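Local coordinates for protein PA0821 (Pseudomonas aeruginosa, PDB 7DRG) that probably acts as the immunity protein (antitoxin) that protects the bacterium from a putative VRR-NUC-type effector of its type VI secretion system, at residues 43-48 / 143-148; 55-60 / 170-175. One frame throughout, in Å; residues are numbered along the deposited sequence.

Contact 1 of 2, residues 43-48 / 143-148; sequences TLYFKK and LSVLEF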
loop_
_atom_site.group_PDB
_atom_site.type_symbol
_atom_site.label_atom_id
_atom_site.label_comp_id
_atom_site.label_asym_id
_atom_site.label_seq_id
_atom_site.Cartn_x
_atom_site.Cartn_y
_atom_site.Cartn_z
ATOM N N THR B 43 -6.528 -5.128 -23.059
ATOM C CA THR B 43 -5.974 -6.474 -23.161
ATOM C C THR B 43 -6.991 -7.369 -23.852
ATOM O O THR B 43 -8.143 -7.454 -23.410
ATOM C CB THR B 43 -5.661 -7.025 -21.771
ATOM O OG1 THR B 43 -4.737 -6.156 -21.104
ATOM C CG2 THR B 43 -5.090 -8.422 -21.857
ATOM N N LEU B 44 -6.574 -8.025 -24.937
ATOM C CA LEU B 44 -7.451 -8.891 -25.719
ATOM C C LEU B 44 -6.789 -10.254 -25.858
ATOM O O LEU B 44 -5.652 -10.343 -26.329
ATOM C CB LEU B 44 -7.733 -8.291 -27.102
ATOM C CG LEU B 44 -8.456 -6.945 -27.141
ATOM C CD1 LEU B 44 -8.554 -6.443 -28.571
ATOM C CD2 LEU B 44 -9.834 -7.077 -26.535
ATOM N N TYR B 45 -7.489 -11.302 -25.431
ATOM C CA TYR B 45 -7.032 -12.677 -25.599
ATOM C C TYR B 45 -7.746 -13.269 -26.810
ATOM O O TYR B 45 -8.979 -13.306 -26.836
ATOM C CB TYR B 45 -7.331 -13.511 -24.352
ATOM C CG TYR B 45 -6.738 -13.019 -23.039
ATOM C CD1 TYR B 45 -7.348 -12.001 -22.313
ATOM C CD2 TYR B 45 -5.601 -13.624 -22.500
ATOM C CE1 TYR B 45 -6.830 -11.577 -21.088
ATOM C CE2 TYR B 45 -5.076 -13.207 -21.288
ATOM C CZ TYR B 45 -5.695 -12.186 -20.591
ATOM O OH TYR B 45 -5.167 -11.784 -19.379
ATOM N N PHE B 46 -6.986 -13.754 -27.797
ATOM C CA PHE B 46 -7.584 -14.160 -29.067
ATOM C C PHE B 46 -6.854 -15.377 -29.612
ATOM O O PHE B 46 -5.751 -15.710 -29.176
ATOM C CB PHE B 46 -7.557 -13.019 -30.097
ATOM C CG PHE B 46 -6.169 -12.645 -30.546
ATOM C CD1 PHE B 46 -5.373 -11.816 -29.770
ATOM C CD2 PHE B 46 -5.657 -13.117 -31.746
ATOM C CE1 PHE B 46 -4.089 -11.479 -30.173
ATOM C CE2 PHE B 46 -4.376 -12.776 -32.156
ATOM C CZ PHE B 46 -3.591 -11.953 -31.366
ATOM N N LYS B 47 -7.458 -16.026 -30.608
ATOM C CA LYS B 47 -6.872 -17.236 -31.175
ATOM C C LYS B 47 -6.518 -17.041 -32.645
ATOM O O LYS B 47 -6.829 -16.019 -33.263
ATOM C CB LYS B 47 -7.811 -18.437 -30.994
ATOM C CG LYS B 47 -8.041 -18.774 -29.524
ATOM C CD LYS B 47 -8.763 -20.096 -29.331
ATOM C CE LYS B 47 -9.015 -20.364 -27.860
ATOM N NZ LYS B 47 -9.642 -21.703 -27.652
ATOM N N LYS B 48 -5.814 -18.051 -33.178
ATOM C CA LYS B 48 -5.427 -18.149 -34.586
ATOM C C LYS B 48 -4.406 -17.091 -34.993
ATOM O O LYS B 48 -4.333 -16.705 -36.163
ATOM C CB LYS B 48 -6.652 -18.097 -35.506
ATOM C CG LYS B 48 -7.648 -19.207 -35.221
ATOM C CD LYS B 48 -8.884 -19.060 -36.084
ATOM C CE LYS B 48 -8.919 -20.108 -37.164
ATOM N NZ LYS B 48 -9.947 -19.787 -38.195
ATOM N N LEU B 143 -3.823 -19.662 -27.029
ATOM C CA LEU B 143 -4.358 -18.342 -26.718
ATOM C C LEU B 143 -3.253 -17.299 -26.835
ATOM O O LEU B 143 -2.224 -17.399 -26.154
ATOM C CB LEU B 143 -4.969 -18.331 -25.317
ATOM C CG LEU B 143 -5.865 -17.132 -25.009
ATOM C CD1 LEU B 143 -7.008 -17.061 -26.017
ATOM C CD2 LEU B 143 -6.378 -17.248 -23.582
ATOM N N SER B 144 -3.463 -16.312 -27.701
ATOM C CA SER B 144 -2.547 -15.200 -27.896
ATOM C C SER B 144 -3.113 -13.935 -27.249
ATOM O O SER B 144 -4.263 -13.893 -26.800
ATOM C CB SER B 144 -2.285 -14.988 -29.390
ATOM O OG SER B 144 -1.676 -16.146 -29.960
ATOM N N VAL B 145 -2.286 -12.893 -27.186
ATOM C CA VAL B 145 -2.642 -11.676 -26.459
ATOM C C VAL B 145 -2.214 -10.458 -27.260
ATOM O O VAL B 145 -1.089 -10.403 -27.763
ATOM C CB VAL B 145 -1.993 -11.631 -25.058
ATOM C CG1 VAL B 145 -2.267 -10.284 -24.392
ATOM C CG2 VAL B 145 -2.489 -12.777 -24.185
ATOM N N LEU B 146 -3.107 -9.477 -27.365
ATOM C CA LEU B 146 -2.764 -8.130 -27.802
ATOM C C LEU B 146 -3.036 -7.183 -26.646
ATOM O O LEU B 146 -4.149 -7.165 -26.114
ATOM C CB LEU B 146 -3.590 -7.698 -29.019
ATOM C CG LEU B 146 -3.466 -6.224 -29.412
ATOM C CD1 LEU B 146 -2.035 -5.864 -29.794
ATOM C CD2 LEU B 146 -4.402 -5.889 -30.566
ATOM N N GLU B 147 -2.034 -6.394 -26.269
ATOM C CA GLU B 147 -2.202 -5.352 -25.262
ATOM C C GLU B 147 -1.766 -4.026 -25.852
ATOM O O GLU B 147 -0.768 -3.958 -26.574
ATOM C CB GLU B 147 -1.378 -5.618 -23.997
ATOM C CG GLU B 147 -1.811 -6.795 -23.178
ATOM C CD GLU B 147 -1.318 -6.682 -21.748
ATOM O OE1 GLU B 147 -2.162 -6.515 -20.853
ATOM O OE2 GLU B 147 -0.083 -6.735 -21.524
ATOM N N PHE B 148 -2.501 -2.967 -25.538
ATOM C CA PHE B 148 -2.141 -1.665 -26.068
ATOM C C PHE B 148 -2.612 -0.602 -25.095
ATOM O O PHE B 148 -3.519 -0.829 -24.292
ATOM C CB PHE B 148 -2.734 -1.445 -27.469
ATOM C CG PHE B 148 -4.217 -1.263 -27.473
ATOM C CD1 PHE B 148 -5.058 -2.343 -27.300
ATOM C CD2 PHE B 148 -4.769 -0.001 -27.628
ATOM C CE1 PHE B 148 -6.442 -2.168 -27.296
ATOM C CE2 PHE B 148 -6.148 0.185 -27.622
ATOM C CZ PHE B 148 -6.982 -0.909 -27.454
#
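Leu-44 and Leu-146 face each other as a hydrogen-bonded antiparallel pair, Leu-44 N to Leu-146 O 2.8 Å and Leu-146 N to Leu-44 O 2.9 Å, and Phe-46 with Ser-144 forms the next such pair two residues on; the strand axes come within 4.7 Å of each other. Non-hydrogen-bonded pairs alternate with these, as in any regular antiparallel strand pair. One of them, Thr-43 and Glu-147, makes its own link: Thr-43 OG1 donates to the anti lone pair of Glu-147 OE1 at 2.6 Å. On the same face, Val-145 CG2 sits 3.6 Å from Tyr-45 CD2, a ring carbon that Leu-143 CD2 also reaches. The other face carries Phe-46, whose chi1 of 67° folds the ring back over the partner strand: Ser-144 CB lies over one ring face, 4.0 Å from the centroid, while Leu-146 N meets the ring edge in plane. Tyr-45 OH bonds to the hydroxyl of Tyr-179, and Ser-144 OG to Lys-132 N. Strand 126-131 runs along the far edge of strand 144-151. The pair is buried between helices: Ala-213 of helix 213-216 touches the Thr-43, Tyr-45, Val-145 and Glu-147 face, whereas Leu-44 and Leu-146 pack against helix 161-173.

Contact 2 of 2, residues 55-60 / 170-175; sequences RESLCQ and ARRLEP
Ser-57 and Arg-172 have the nearest CA atoms of the two segments, 6.0 Å apart. The meeting is one of van der Waals packing, with no hydrogen bond between the two segments. Its aliphatic part starts with these two residues: Ser-57 CB rests 3.8 Å from Arg-172 CB, and the arginine chain then runs on past the serine carbonyl, its CD 3.6 Å from Ser-57 O. Deeper in, Leu-58 and Leu-173 cross at about a right angle, methyl to methyl, with Leu-58 CD2 3.8 Å from Leu-173 CD2. The bond from CA to CB of Leu-58 points away from the partner, yet its CD2 branch reaches back to close the gap.

The second kind of contact is aliphatic carbon against a flat cation. Gln-60 CG lies over one face of the Arg-172 guanidinium, toward its rim, 3.3 Å from NE. With CG anti to the backbone N (chi1 175°) and a bend at chi2 (66°), the glutamine lays its methylene on the guanidinium and turns its amide plane 64° from it. The polar end of Arg-172 is engaged beyond the two segments: NH2 forms a salt bridge with Glu-64, one turn further along helix 52-69, which ties the arginine to the helix it packs on.

Just past the helix end, Glu-174 takes positive phi and leads into Pro-175. Seen whole, this is a helix-helix interface with a buried leucine pair on the inside and a partly exposed Ser-Gln-Arg edge. Leu-58 touches Phe-46 and Leu-173 touches Leu-146, so both helices pack on one side of antiparallel strands, an alpha+beta build in the Type VI immunity for VRR-NUC family.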
loop_
_atom_site.group_PDB
_atom_site.type_symbol
_atom_site.label_atom_id
_atom_site.label_comp_id
_atom_site.label_asym_id
_atom_site.label_seq_id
_atom_site.Cartn_x
_atom_site.Cartn_y
_atom_site.Cartn_z
ATOM N N ARG B 55 -3.009 -12.309 -38.762
ATOM C CA ARG B 55 -1.828 -11.452 -38.781
ATOM C C ARG B 55 -2.083 -10.167 -39.564
ATOM O O ARG B 55 -1.689 -9.082 -39.119
ATOM C CB ARG B 55 -0.635 -12.222 -39.336
ATOM C CG ARG B 55 -0.172 -13.290 -38.363
ATOM C CD ARG B 55 0.911 -14.174 -38.940
ATOM N NE ARG B 55 1.342 -15.148 -37.943
ATOM C CZ ARG B 55 2.400 -15.938 -38.091
ATOM N NH1 ARG B 55 3.137 -15.856 -39.196
ATOM N NH2 ARG B 55 2.721 -16.805 -37.135
ATOM N N GLU B 56 -2.778 -10.253 -40.708
ATOM C CA GLU B 56 -3.133 -9.033 -41.430
ATOM C C GLU B 56 -4.012 -8.122 -40.584
ATOM O O GLU B 56 -3.858 -6.895 -40.617
ATOM C CB GLU B 56 -3.847 -9.371 -42.738
ATOM C CG GLU B 56 -2.997 -10.171 -43.696
ATOM C CD GLU B 56 -3.761 -10.575 -44.949
ATOM O OE1 GLU B 56 -4.856 -10.013 -45.198
ATOM O OE2 GLU B 56 -3.282 -11.500 -45.640
ATOM N N SER B 57 -4.960 -8.704 -39.844
ATOM C CA SER B 57 -5.824 -7.892 -38.991
ATOM C C SER B 57 -5.033 -7.243 -37.863
ATOM O O SER B 57 -5.291 -6.088 -37.505
ATOM C CB SER B 57 -6.971 -8.738 -38.442
ATOM O OG SER B 57 -7.929 -8.972 -39.476
ATOM N N LEU B 58 -4.049 -7.957 -37.311
ATOM C CA LEU B 58 -3.176 -7.350 -36.312
ATOM C C LEU B 58 -2.417 -6.170 -36.899
ATOM O O LEU B 58 -2.198 -5.158 -36.223
ATOM C CB LEU B 58 -2.197 -8.398 -35.777
ATOM C CG LEU B 58 -2.792 -9.443 -34.831
ATOM C CD1 LEU B 58 -1.805 -10.592 -34.621
ATOM C CD2 LEU B 58 -3.147 -8.798 -33.486
ATOM N N CYS B 59 -1.999 -6.284 -38.161
ATOM C CA CYS B 59 -1.310 -5.176 -38.801
ATOM C C CYS B 59 -2.241 -3.999 -39.027
ATOM O O CYS B 59 -1.797 -2.848 -38.950
ATOM C CB CYS B 59 -0.698 -5.627 -40.120
ATOM S SG CYS B 59 0.727 -6.697 -39.856
ATOM N N GLN B 60 -3.522 -4.265 -39.322
ATOM C CA GLN B 60 -4.485 -3.175 -39.434
ATOM C C GLN B 60 -4.731 -2.529 -38.077
ATOM O O GLN B 60 -4.859 -1.302 -37.987
ATOM C CB GLN B 60 -5.789 -3.688 -40.056
ATOM C CG GLN B 60 -6.923 -2.663 -40.122
ATOM C CD GLN B 60 -6.669 -1.486 -41.053
ATOM O OE1 GLN B 60 -5.923 -1.580 -42.026
ATOM N NE2 GLN B 60 -7.317 -0.363 -40.758
ATOM N N ALA B 170 -11.458 -5.492 -31.327
ATOM C CA ALA B 170 -12.313 -6.626 -31.001
ATOM C C ALA B 170 -13.018 -7.137 -32.244
ATOM O O ALA B 170 -13.132 -8.351 -32.457
ATOM C CB ALA B 170 -13.337 -6.219 -29.942
ATOM N N ARG B 171 -13.487 -6.211 -33.077
ATOM C CA ARG B 171 -14.207 -6.570 -34.290
ATOM C C ARG B 171 -13.344 -7.411 -35.228
ATOM O O ARG B 171 -13.837 -8.370 -35.837
ATOM C CB ARG B 171 -14.684 -5.289 -34.970
ATOM C CG ARG B 171 -15.674 -5.462 -36.084
ATOM C CD ARG B 171 -16.663 -4.306 -36.049
ATOM N NE ARG B 171 -16.012 -3.015 -35.808
ATOM C CZ ARG B 171 -16.626 -1.966 -35.272
ATOM N NH1 ARG B 171 -17.902 -2.059 -34.910
ATOM N NH2 ARG B 171 -15.970 -0.824 -35.087
ATOM N N ARG B 172 -12.058 -7.095 -35.331
ATOM C CA ARG B 172 -11.188 -7.847 -36.267
ATOM C C ARG B 172 -10.628 -9.134 -35.666
ATOM O O ARG B 172 -10.370 -10.023 -36.432
ATOM C CB ARG B 172 -9.868 -7.154 -36.608
ATOM C CG ARG B 172 -9.884 -5.656 -36.727
ATOM C CD ARG B 172 -8.754 -5.164 -37.585
ATOM N NE ARG B 172 -9.176 -3.904 -38.126
ATOM C CZ ARG B 172 -9.001 -2.752 -37.524
ATOM N NH1 ARG B 172 -8.374 -2.707 -36.373
ATOM N NH2 ARG B 172 -9.442 -1.644 -38.067
ATOM N N LEU B 173 -10.403 -9.185 -34.355
ATOM C CA LEU B 173 -9.712 -10.328 -33.785
ATOM C C LEU B 173 -10.657 -11.361 -33.196
ATOM O O LEU B 173 -10.207 -12.472 -32.882
ATOM C CB LEU B 173 -8.727 -9.862 -32.700
ATOM C CG LEU B 173 -7.635 -8.907 -33.193
ATOM C CD1 LEU B 173 -6.789 -8.411 -32.027
ATOM C CD2 LEU B 173 -6.755 -9.590 -34.236
ATOM N N GLU B 174 -11.942 -11.025 -33.045
ATOM C CA GLU B 174 -12.957 -11.866 -32.413
ATOM C C GLU B 174 -12.396 -12.555 -31.159
ATOM O O GLU B 174 -12.303 -13.782 -31.107
ATOM C CB GLU B 174 -13.521 -12.886 -33.397
ATOM C CG GLU B 174 -14.098 -12.208 -34.646
ATOM C CD GLU B 174 -15.218 -12.998 -35.301
ATOM O OE1 GLU B 174 -14.994 -14.179 -35.639
ATOM O OE2 GLU B 174 -16.322 -12.426 -35.480
ATOM N N PRO B 175 -12.025 -11.779 -30.142
ATOM C CA PRO B 175 -11.308 -12.340 -28.991
ATOM C C PRO B 175 -12.196 -13.230 -28.139
ATOM O O PRO B 175 -13.427 -13.172 -28.191
ATOM C CB PRO B 175 -10.872 -11.096 -28.201
ATOM C CG PRO B 175 -11.063 -9.933 -29.147
ATOM C CD PRO B 175 -12.209 -10.323 -30.019
#

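Overall arrangement
Contact 1 joins two strands and contact 2 joins two helices packed on the Phe-46 and Leu-146 face, with centres about 9 Å apart. The two meet through side chains: Phe-46 CZ meets Leu-58 CD2 at 3.8 Å, and Leu-146 CD2 meets Leu-173 CD1 at 3.8 Å, so the leucine pair between the helices continues into that face of the strands. Tyr-45 O also packs on Pro-175 CB, at 3.2 Å. Strand 34-46 is followed in the chain, after a short loop, by helix 52-69, and the segments of the contacts alternate along the chain, interlocking its early part with residues 143-175. The second chain of the assembly touches neither contact.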